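Local coordinates for putative methyl-accepting chemotaxis signal transduction protein (Campylobacter jejuni, PDB 6W3V) that probably serves as a transmembrane chemoreceptor that binds phenylalanine through a dCache-like sensor region and so senses amino acids outside the cell, at residues A[78-83]-A[133-138]; A[140-145]-A[158-163]; A[215-220]-A[228-233]. All blocks are in the same frame, centred on the assembly; numbering follows the deposited sequence.

Contact 1: residues A[78-83]-A[133-138]; sequences ALNVYL and DTVLKQ. With PHE (phenylalanine), chain C.
One wall of the phenylalanine pocket in the first PDC (Cache) sensor domain forms where Asn80, at the start of strand 80-84, meets Asp133 in the loop before strand 139-149. Asn80 ND2 donates to Asp133 OD2 at 3.0 Å. The bond is bent, 139° at the hydrogen, and meets the carboxylate from above its plane. Leu136 N reaches the same OD2 from the opposite face, at 2.7 Å. Asn80 ND2 also bonds Asp160 OD2, so it bridges the two carboxylates at the ligand ammonium. Asp133 CG stands opposite the backbone N (chi1 166°), which carries the carboxylate toward Asn80 and the ammonium. Asp133 OD1 accepts from Val135 N in an Asx turn, so the loop's own backbone holds the carboxylate. That oxygen also takes the ammonium, with phenylalanine N 2.7 Å from Asp133 OD1. Thr134 N donates almost straight to the ligand O.

Leu79 packs beside this, its CG 3.6 Å from Leu136 CD1 and its CD1 against the amide end of Gln138. Asn80 OD1, buried by Val135 CG1 and Leu136 CD1, has no polar partner. Tyr82 turns one ring face to the ligand, with phenylalanine CD2 over its centre. Acidic side chains round the ammonium are as in amino-acid-binding dCache domains.

Contact 2: residues A[140-145]-A[158-163]; sequences VITYSK and GVDIPS. With PHE (phenylalanine), chain C.
Strands 139-149 and 152-162 form an antiparallel beta hairpin in the sheet of the first PDC sensor domain, and Ile141 pairs with Ile161 near its open end. The backbone bonds come first. Ile141 N donates to Ile161 O at 2.9 Å. In return, Ile161 N donates to Ile141 O at 3.0 Å. Tyr143 and Val159 make the next hydrogen-bonded pair. Its bond from Val159 N to Tyr143 O is the more bent one, 142° at the hydrogen. Between them lies the non-hydrogen-bonded pair Thr142 and Asp160, where Thr142 CA also makes a CA-H...O contact with Val159 O.

Apolar contacts lie on the face with Ile141, Tyr143, Val159 and Ile161. Tyr143 CE1 approaches Ile161 CG1 at 3.8 Å, and Val159 O sits at the edge of the tyrosine ring. The long helix 4-48 covers this face through Phe32 and Phe39. Tyr143 OH reaches Asn36 of that helix.

Polar side chains occupy the other face, toward the ligand. Thr142 and Asp160 run alongside each other and point the same way. Asp160 CG stands anti to its carbonyl carbon (chi1 -66°), which sets the carboxylate between Thr142 and the ligand. Tyr82 and Asn80 also bond to this carboxylate, and Tyr131 bonds to Thr142 OG1. Thr142 OG1 donates to Asp160 OD1 at 2.7 Å, from above the carboxylate plane. The other oxygen, Asp160 OD2, takes the ammonium of the bound phenylalanine, whose N lies 2.7 Å away.

Contact 3: residues A[215-220]-A[228-233]; sequences NFFSYK and GACTKV
Gly228 and Phe217 face each other across the beta hairpin of strands 217-221 and 224-233, at the edge of the second, five-stranded sheet. They form one antiparallel hydrogen-bonded pair. Phe217 N donates to Gly228 O at 2.8 Å, and Gly228 N returns a bond to Phe217 O at 2.9 Å. The segments overlap only at this end, with 114° between their short axes. The pairing goes on toward the turn, where Tyr219 bonds to Arg226.

Gly228 has the most surface buried. Its carbonyl oxygen lies 3.3 Å above the plane of the Phe217 ring, over the ring centre. The ring therefore covers the acceptor that its own backbone N uses. Phe217 chi1 is 55°, which places CG between the backbone N and the carbonyl carbon and folds the ring back over Gly228. The ring lies directly on the glycine backbone, with Phe217 CZ 3.7 Å from Gly228 C. Farther along, Phe217 CE2 touches Ala229 CA at 3.7 Å, and Phe217 CZ lies 4.3 Å from Cys230 SG. That sulfur forms a disulfide with Cys239 of strand 236-243. Helix 202-211 packs on the Phe217 side chain through Ala207.

Phe216 comes third. Its CA makes a CA-H...O contact with Gly228 O, and Ala229 CB lies at the edge of its ring, 4.2 Å from Phe216 CD1. The Phe216 side chain also touches Leu15 and Gln18 of helix 4-48.

A water joins Asn215 O, in the lead-in loop, to Cys230 N of the strand. It lies 2.8 Å from Asn215 O and accepts from Cys230 N. Gly228 O is both bonded by Phe217 N and covered by the Phe217 ring, so this part of the edge strand is held by backbone pairing that an aromatic side chain shields.

How the contacts relate
Contacts 1 and 2 adjoin, with centres 8 Å apart. Strands 80-84 and 152-162 are neighbours in one six-stranded antiparallel sheet. Both contacts touch the bound phenylalanine, and Tyr82 OH of contact 1 lies 2.7 Å from Asp160 OD1 of contact 2. Together they supply two carboxylates to one ligand ammonium. Contact 3 belongs to the separate five-stranded sheet. Its centre is about 36 Å from that of contact 1 and 30 Å from that of contact 2. The three follow in series along the chain. Helix 4-48 runs past both sheets, packing on contacts 2 and 3. This two-module layout is consistent with a dCache sensor, with ligand in the first module.

Contact 1: residues A[78-83]-A[133-138]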
# COMPACT_ATOMS: atom_id res chain seq x y z
N ALA A 78 -12.86 4.78 3.58
CA ALA A 78 -11.57 5.43 3.73
C ALA A 78 -11.53 6.19 5.06
O ALA A 78 -12.57 6.51 5.65
CB ALA A 78 -11.28 6.37 2.59
N LEU A 79 -10.33 6.49 5.56
CA LEU A 79 -10.17 7.21 6.81
C LEU A 79 -10.40 8.69 6.58
O LEU A 79 -11.07 9.32 7.37
CB LEU A 79 -8.78 6.96 7.39
CG LEU A 79 -8.64 7.39 8.84
CD1 LEU A 79 -9.52 6.48 9.72
CD2 LEU A 79 -7.19 7.38 9.31
N ASN A 80 -9.80 9.23 5.53
CA ASN A 80 -9.91 10.65 5.19
C ASN A 80 -9.91 10.75 3.69
O ASN A 80 -9.21 9.99 3.03
CB ASN A 80 -8.70 11.45 5.69
CG ASN A 80 -8.51 11.47 7.20
OD1 ASN A 80 -9.38 11.94 7.95
ND2 ASN A 80 -7.38 10.93 7.65
N VAL A 81 -10.65 11.73 3.15
CA VAL A 81 -10.60 12.09 1.77
C VAL A 81 -10.60 13.62 1.73
O VAL A 81 -11.40 14.25 2.43
CB VAL A 81 -11.76 11.52 0.94
CG1 VAL A 81 -11.75 11.99 -0.48
CG2 VAL A 81 -11.80 10.00 1.02
N TYR A 82 -9.69 14.22 0.95
CA TYR A 82 -9.50 15.64 1.06
C TYR A 82 -9.00 16.22 -0.26
O TYR A 82 -8.44 15.56 -1.11
CB TYR A 82 -8.54 15.98 2.21
CG TYR A 82 -7.31 15.09 2.32
CD1 TYR A 82 -7.37 13.90 3.05
CD2 TYR A 82 -6.12 15.37 1.67
CE1 TYR A 82 -6.30 13.05 3.14
CE2 TYR A 82 -5.04 14.51 1.74
CZ TYR A 82 -5.11 13.38 2.54
OH TYR A 82 -4.01 12.57 2.61
N LEU A 83 -9.20 17.54 -0.38
CA LEU A 83 -8.74 18.32 -1.54
C LEU A 83 -7.99 19.55 -1.05
O LEU A 83 -8.60 20.43 -0.42
CB LEU A 83 -9.92 18.74 -2.41
CG LEU A 83 -9.58 19.53 -3.68
CD1 LEU A 83 -8.77 18.71 -4.67
CD2 LEU A 83 -10.82 20.11 -4.36
N ASP A 133 -1.10 9.28 10.12
CA ASP A 133 -2.00 10.38 9.76
C ASP A 133 -2.10 11.29 10.95
O ASP A 133 -2.45 10.88 12.05
CB ASP A 133 -3.36 9.80 9.44
CG ASP A 133 -4.43 10.83 9.37
OD1 ASP A 133 -4.17 11.88 8.75
OD2 ASP A 133 -5.52 10.59 9.98
N THR A 134 -1.98 12.60 10.65
CA THR A 134 -2.07 13.58 11.72
C THR A 134 -3.50 13.91 12.13
O THR A 134 -3.74 14.43 13.23
CB THR A 134 -1.34 14.89 11.37
OG1 THR A 134 -1.92 15.43 10.19
CG2 THR A 134 0.13 14.61 11.11
N VAL A 135 -4.45 13.68 11.23
CA VAL A 135 -5.85 14.02 11.52
C VAL A 135 -6.44 13.02 12.54
O VAL A 135 -6.93 13.40 13.60
CB VAL A 135 -6.71 14.09 10.23
CG1 VAL A 135 -8.18 14.26 10.58
CG2 VAL A 135 -6.26 15.26 9.35
N LEU A 136 -6.30 11.72 12.26
CA LEU A 136 -6.95 10.70 13.07
C LEU A 136 -5.92 9.79 13.78
O LEU A 136 -6.30 8.91 14.53
CB LEU A 136 -7.99 9.90 12.26
CG LEU A 136 -9.31 10.65 11.94
CD1 LEU A 136 -10.19 9.98 10.87
CD2 LEU A 136 -10.13 10.93 13.21
N LYS A 137 -4.63 10.05 13.59
CA LYS A 137 -3.55 9.32 14.29
C LYS A 137 -3.72 7.80 14.17
O LYS A 137 -3.67 7.07 15.18
CB LYS A 137 -3.46 9.78 15.74
CG LYS A 137 -3.22 11.28 15.84
CD LYS A 137 -1.75 11.60 15.77
CE LYS A 137 -1.52 13.08 16.03
NZ LYS A 137 -0.32 13.57 15.31
N GLN A 138 -3.90 7.37 12.91
CA GLN A 138 -3.73 5.98 12.47
C GLN A 138 -2.70 5.89 11.36
O GLN A 138 -2.60 6.80 10.54
CB GLN A 138 -5.05 5.35 12.03
CG GLN A 138 -6.12 5.44 13.10
CD GLN A 138 -7.43 4.86 12.65
OE1 GLN A 138 -7.44 3.97 11.82
NE2 GLN A 138 -8.53 5.42 13.14
N PHE C . -3.11 11.83 6.27
CA PHE C . -2.96 13.26 5.93
C PHE C . -1.67 13.76 6.56
O PHE C . -1.37 13.36 7.70
CB PHE C . -4.14 14.04 6.52
CG PHE C . -4.14 15.48 6.22
CD1 PHE C . -3.40 16.32 7.00
CD2 PHE C . -4.90 15.99 5.21
CE1 PHE C . -3.43 17.68 6.79
CE2 PHE C . -4.88 17.32 4.96
CZ PHE C . -4.06 18.15 5.69
OXT PHE C . -0.96 14.57 5.93

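Contact 2: residues A[140-145]-A[158-163]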
# COMPACT_ATOMS: atom_id res chain seq x y z
N VAL A 140 -1.57 5.11 7.75
CA VAL A 140 -2.30 5.14 6.50
C VAL A 140 -1.34 5.05 5.34
O VAL A 140 -0.16 5.34 5.47
CB VAL A 140 -3.17 6.39 6.32
CG1 VAL A 140 -4.22 6.51 7.40
CG2 VAL A 140 -2.33 7.64 6.21
N ILE A 141 -1.89 4.60 4.20
CA ILE A 141 -1.30 4.73 2.89
C ILE A 141 -2.14 5.80 2.21
O ILE A 141 -3.37 5.70 2.18
CB ILE A 141 -1.29 3.43 2.10
CG1 ILE A 141 -0.38 2.44 2.81
CG2 ILE A 141 -0.87 3.63 0.67
CD1 ILE A 141 -0.68 1.00 2.42
N THR A 142 -1.48 6.81 1.65
CA THR A 142 -2.20 7.91 0.97
C THR A 142 -1.99 7.80 -0.52
O THR A 142 -0.88 7.58 -1.00
CB THR A 142 -1.72 9.27 1.48
OG1 THR A 142 -2.03 9.39 2.87
CG2 THR A 142 -2.36 10.43 0.72
N TYR A 143 -3.11 7.95 -1.25
CA TYR A 143 -3.14 8.04 -2.70
C TYR A 143 -3.45 9.51 -2.99
O TYR A 143 -4.51 9.99 -2.60
CB TYR A 143 -4.21 7.11 -3.25
CG TYR A 143 -4.00 5.67 -2.84
CD1 TYR A 143 -4.42 5.23 -1.61
CD2 TYR A 143 -3.29 4.81 -3.64
CE1 TYR A 143 -4.15 3.93 -1.19
CE2 TYR A 143 -3.02 3.50 -3.25
CZ TYR A 143 -3.43 3.09 -2.00
OH TYR A 143 -3.19 1.78 -1.60
N SER A 144 -2.57 10.18 -3.70
CA SER A 144 -2.79 11.59 -4.02
C SER A 144 -2.73 11.81 -5.52
O SER A 144 -2.04 11.11 -6.24
CB SER A 144 -1.88 12.51 -3.24
OG SER A 144 -0.54 12.32 -3.55
N LYS A 145 -3.41 12.88 -5.98
CA LYS A 145 -3.50 13.14 -7.40
C LYS A 145 -3.81 14.62 -7.58
O LYS A 145 -4.79 15.14 -7.02
CB LYS A 145 -4.66 12.33 -8.02
CG LYS A 145 -4.78 12.33 -9.51
CD LYS A 145 -3.56 11.85 -10.23
CE LYS A 145 -3.85 11.36 -11.64
NZ LYS A 145 -4.04 12.52 -12.56
N GLY A 158 -6.40 13.81 -1.95
CA GLY A 158 -5.81 12.74 -1.20
C GLY A 158 -6.84 11.83 -0.60
O GLY A 158 -7.92 12.24 -0.20
N VAL A 159 -6.46 10.55 -0.57
CA VAL A 159 -7.30 9.47 -0.07
C VAL A 159 -6.45 8.63 0.89
O VAL A 159 -5.37 8.14 0.50
CB VAL A 159 -7.81 8.58 -1.21
CG1 VAL A 159 -8.53 7.36 -0.62
CG2 VAL A 159 -8.70 9.34 -2.16
N ASP A 160 -6.86 8.55 2.15
CA ASP A 160 -6.12 7.79 3.19
C ASP A 160 -6.84 6.48 3.46
O ASP A 160 -7.99 6.48 3.90
CB ASP A 160 -6.07 8.56 4.51
CG ASP A 160 -5.26 9.86 4.45
OD1 ASP A 160 -4.52 10.08 3.46
OD2 ASP A 160 -5.37 10.60 5.45
N ILE A 161 -6.11 5.39 3.24
CA ILE A 161 -6.61 4.07 3.53
C ILE A 161 -5.77 3.49 4.67
O ILE A 161 -4.54 3.59 4.62
CB ILE A 161 -6.48 3.16 2.31
CG1 ILE A 161 -7.18 3.75 1.07
CG2 ILE A 161 -7.02 1.76 2.61
CD1 ILE A 161 -8.66 3.95 1.20
N PRO A 162 -6.39 2.96 5.73
CA PRO A 162 -5.58 2.41 6.82
C PRO A 162 -4.65 1.32 6.31
O PRO A 162 -5.05 0.44 5.55
CB PRO A 162 -6.62 1.84 7.76
CG PRO A 162 -7.85 2.68 7.51
CD PRO A 162 -7.83 2.95 6.05
N SER A 163 -3.38 1.40 6.68
CA SER A 163 -2.42 0.38 6.29
C SER A 163 -2.80 -0.96 6.89
O SER A 163 -2.50 -2.01 6.27
CB SER A 163 -0.98 0.78 6.65
OG SER A 163 -0.91 1.12 8.01
N PHE C . -3.11 11.83 6.27
CA PHE C . -2.96 13.26 5.93
C PHE C . -1.67 13.76 6.56
O PHE C . -1.37 13.36 7.70
CB PHE C . -4.14 14.04 6.52
CG PHE C . -4.14 15.48 6.22
CD1 PHE C . -3.40 16.32 7.00
CD2 PHE C . -4.90 15.99 5.21
CE1 PHE C . -3.43 17.68 6.79
CE2 PHE C . -4.88 17.32 4.96
CZ PHE C . -4.06 18.15 5.69
OXT PHE C . -0.96 14.57 5.93

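Contact 3: residues A[215-220]-A[228-233]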
# COMPACT_ATOMS: atom_id res chain seq x y z
N ASN A 215 13.24 -16.55 -7.05
CA ASN A 215 14.18 -17.65 -7.12
C ASN A 215 14.27 -18.33 -5.76
O ASN A 215 14.75 -17.76 -4.81
CB ASN A 215 15.54 -17.16 -7.63
CG ASN A 215 15.45 -16.68 -9.08
OD1 ASN A 215 14.65 -17.20 -9.85
ND2 ASN A 215 16.18 -15.61 -9.41
N PHE A 216 13.85 -19.59 -5.71
CA PHE A 216 13.78 -20.39 -4.50
C PHE A 216 15.19 -20.65 -4.01
O PHE A 216 16.05 -21.02 -4.79
CB PHE A 216 13.08 -21.71 -4.86
CG PHE A 216 12.38 -22.40 -3.72
CD1 PHE A 216 11.38 -21.76 -2.98
CD2 PHE A 216 12.61 -23.74 -3.48
CE1 PHE A 216 10.70 -22.45 -1.99
CE2 PHE A 216 11.94 -24.41 -2.49
CZ PHE A 216 10.94 -23.80 -1.78
N PHE A 217 15.38 -20.52 -2.71
CA PHE A 217 16.69 -20.64 -2.07
C PHE A 217 16.61 -21.45 -0.77
O PHE A 217 15.51 -21.65 -0.23
CB PHE A 217 17.34 -19.28 -1.84
CG PHE A 217 16.48 -18.31 -1.05
CD1 PHE A 217 16.24 -18.47 0.30
CD2 PHE A 217 16.00 -17.18 -1.66
CE1 PHE A 217 15.48 -17.55 1.02
CE2 PHE A 217 15.19 -16.30 -0.97
CZ PHE A 217 14.92 -16.46 0.36
N SER A 218 17.76 -21.93 -0.31
CA SER A 218 17.90 -22.59 0.97
C SER A 218 18.66 -21.62 1.87
O SER A 218 19.49 -20.84 1.41
CB SER A 218 18.66 -23.93 0.86
OG SER A 218 19.90 -23.70 0.31
N TYR A 219 18.35 -21.67 3.15
CA TYR A 219 19.07 -20.95 4.16
C TYR A 219 18.92 -21.67 5.50
O TYR A 219 18.17 -22.62 5.62
CB TYR A 219 18.57 -19.50 4.24
CG TYR A 219 17.21 -19.30 4.84
CD1 TYR A 219 16.05 -19.51 4.11
CD2 TYR A 219 17.06 -18.90 6.16
CE1 TYR A 219 14.80 -19.36 4.69
CE2 TYR A 219 15.80 -18.75 6.74
CZ TYR A 219 14.66 -18.94 5.99
OH TYR A 219 13.43 -18.81 6.58
N LYS A 220 19.63 -21.19 6.51
CA LYS A 220 19.65 -21.83 7.81
C LYS A 220 19.00 -20.97 8.88
O LYS A 220 19.10 -19.76 8.87
CB LYS A 220 21.08 -22.18 8.22
CG LYS A 220 21.68 -23.29 7.40
CD LYS A 220 22.98 -23.77 7.99
CE LYS A 220 23.84 -24.45 6.95
NZ LYS A 220 25.17 -24.73 7.54
N GLY A 228 12.98 -20.81 0.84
CA GLY A 228 12.17 -19.65 0.67
C GLY A 228 12.38 -18.95 -0.65
O GLY A 228 13.23 -19.35 -1.44
N ALA A 229 11.61 -17.88 -0.87
CA ALA A 229 11.75 -17.06 -2.04
C ALA A 229 11.18 -15.70 -1.70
O ALA A 229 10.27 -15.59 -0.87
CB ALA A 229 10.96 -17.62 -3.20
N CYS A 230 11.68 -14.66 -2.37
CA CYS A 230 11.15 -13.33 -2.19
C CYS A 230 11.02 -12.71 -3.57
O CYS A 230 11.71 -13.13 -4.50
CB CYS A 230 12.08 -12.46 -1.35
SG CYS A 230 12.39 -13.03 0.31
N THR A 231 10.24 -11.64 -3.65
CA THR A 231 10.14 -10.87 -4.87
C THR A 231 9.76 -9.44 -4.53
O THR A 231 9.10 -9.20 -3.53
CB THR A 231 9.12 -11.47 -5.81
OG1 THR A 231 9.16 -10.74 -7.05
CG2 THR A 231 7.72 -11.35 -5.24
N LYS A 232 10.19 -8.49 -5.36
CA LYS A 232 9.75 -7.09 -5.22
C LYS A 232 8.30 -6.95 -5.65
O LYS A 232 7.87 -7.56 -6.63
CB LYS A 232 10.62 -6.14 -6.06
CG LYS A 232 12.03 -5.94 -5.56
CD LYS A 232 12.11 -5.60 -4.07
CE LYS A 232 11.76 -4.15 -3.79
NZ LYS A 232 12.23 -3.77 -2.44
N VAL A 233 7.53 -6.20 -4.87
CA VAL A 233 6.18 -5.84 -5.24
C VAL A 233 6.05 -4.36 -4.92
O VAL A 233 5.99 -3.97 -3.76
CB VAL A 233 5.13 -6.69 -4.46
CG1 VAL A 233 3.77 -6.42 -5.06
CG2 VAL A 233 5.45 -8.16 -4.51
O HOH W 1 14.08 -15.16 -4.03